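Local coordinates for mandelate racemase/muconate lactonizing enzyme family protein (Bradyrhizobium sp. ORS 278, PDB 3TOY) that is of unknown function but has an enolase-type barrel domain and binds calcium ions in the model, at residues G191-D195 and L196-E200. Numbering follows the deposited sequence.
Sequences GGHGD and LATDE
The carboxylate of D195 takes two donors at OD1, from opposite faces of its plane: T198 N, 3.0 Å from OD1 and nearly in line with the C-O bond, and T198 OG1, which reaches OD1 on the syn side, 29° out of plane. The H193 ring has the CA of G191 at its edge, in plane, while the methyl CG2 of T198 comes obliquely to within 3.5 Å of NE2. T198 OG1 thus donates to the aspartate, whereas CG2 only packs against the imidazole. D195 is the N-cap of helix 196-210, which follows strand 186-190 in the enolase-type C-terminal barrel domain; its CG sits between the backbone N and the carbonyl carbon (chi1 61°), which brings OD1 to T198 N for the capping bond. The main chain adds a weak bond from D199 N to D195 O at 3.3 Å. The D199 carboxylate accepts G192 N at OD1, 3.0 Å away, syn and almost straight (169°), tying loop 191-195 to the helix. The ring of H193 is turned obliquely to this carboxylate, with CE1 4.1 Å from D199 OD1. R232 NH1, on helix 226-236, makes a salt bridge to D199 OD2 and also a hydrogen bond to G194 O.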
loop_
_atom_site.group_PDB
_atom_site.type_symbol
_atom_site.label_atom_id
_atom_site.label_comp_id
_atom_site.label_asym_id
_atom_site.label_seq_id
_atom_site.Cartn_x
_atom_site.Cartn_y
_atom_site.Cartn_z
ATOM N N GLY A 191 -19.648 4.437 29.098
ATOM C CA GLY A 191 -20.661 4.938 28.182
ATOM C C GLY A 191 -21.251 3.871 27.294
ATOM O O GLY A 191 -20.902 2.690 27.390
ATOM N N GLY A 192 -22.177 4.291 26.440
ATOM C CA GLY A 192 -22.819 3.393 25.491
ATOM C C GLY A 192 -24.051 2.689 26.023
ATOM O O GLY A 192 -24.665 1.906 25.317
ATOM N N HIS A 193 -24.413 2.953 27.272
ATOM C CA HIS A 193 -25.590 2.299 27.840
ATOM C C HIS A 193 -26.862 2.845 27.188
ATOM O O HIS A 193 -27.831 2.111 27.000
ATOM C CB HIS A 193 -25.622 2.424 29.374
ATOM C CG HIS A 193 -25.324 3.805 29.880
ATOM N ND1 HIS A 193 -24.119 4.442 29.654
ATOM C CD2 HIS A 193 -26.070 4.667 30.616
ATOM C CE1 HIS A 193 -24.140 5.637 30.217
ATOM N NE2 HIS A 193 -25.312 5.798 30.811
ATOM N N GLY A 194 -26.833 4.123 26.819
ATOM C CA GLY A 194 -27.964 4.770 26.146
ATOM C C GLY A 194 -27.532 5.457 24.863
ATOM O O GLY A 194 -26.628 4.987 24.176
ATOM N N ASP A 195 -28.164 6.581 24.547
ATOM C CA ASP A 195 -27.831 7.319 23.338
ATOM C C ASP A 195 -26.667 8.290 23.555
ATOM O O ASP A 195 -26.139 8.392 24.666
ATOM C CB ASP A 195 -29.067 8.039 22.797
ATOM C CG ASP A 195 -29.636 9.052 23.774
ATOM O OD1 ASP A 195 -29.009 9.325 24.813
ATOM O OD2 ASP A 195 -30.724 9.584 23.495
ATOM N N LEU A 196 -26.241 8.979 22.497
ATOM C CA LEU A 196 -25.132 9.927 22.612
ATOM C C LEU A 196 -25.437 11.051 23.619
ATOM O O LEU A 196 -24.555 11.492 24.364
ATOM C CB LEU A 196 -24.796 10.531 21.238
ATOM C CG LEU A 196 -23.863 11.749 21.225
ATOM C CD1 LEU A 196 -22.512 11.399 21.859
ATOM C CD2 LEU A 196 -23.682 12.284 19.781
ATOM N N ALA A 197 -26.680 11.535 23.621
ATOM C CA ALA A 197 -27.051 12.603 24.551
ATOM C C ALA A 197 -26.709 12.183 25.970
ATOM O O ALA A 197 -26.185 12.974 26.750
ATOM C CB ALA A 197 -28.556 12.946 24.438
ATOM N N THR A 198 -27.012 10.938 26.308
ATOM C CA THR A 198 -26.703 10.428 27.636
ATOM C C THR A 198 -25.204 10.461 27.952
ATOM O O THR A 198 -24.787 10.883 29.038
ATOM C CB THR A 198 -27.263 9.018 27.799
ATOM O OG1 THR A 198 -28.695 9.093 27.751
ATOM C CG2 THR A 198 -26.848 8.419 29.122
ATOM N N ASP A 199 -24.387 10.047 26.991
ATOM C CA ASP A 199 -22.944 10.057 27.183
ATOM C C ASP A 199 -22.477 11.481 27.352
ATOM O O ASP A 199 -21.644 11.778 28.209
ATOM C CB ASP A 199 -22.219 9.479 25.962
ATOM C CG ASP A 199 -22.474 8.003 25.760
ATOM O OD1 ASP A 199 -22.730 7.272 26.754
ATOM O OD2 ASP A 199 -22.395 7.569 24.586
ATOM N N GLU A 200 -23.004 12.378 26.525
ATOM C CA GLU A 200 -22.509 13.737 26.554
ATOM C C GLU A 200 -22.928 14.439 27.852
ATOM O O GLU A 200 -22.142 15.163 28.448
ATOM C CB GLU A 200 -22.981 14.523 25.342
ATOM C CG GLU A 200 -22.361 15.903 25.281
ATOM C CD GLU A 200 -22.562 16.594 23.950
ATOM O OE1 GLU A 200 -23.238 16.021 23.074
ATOM O OE2 GLU A 200 -22.053 17.726 23.797
#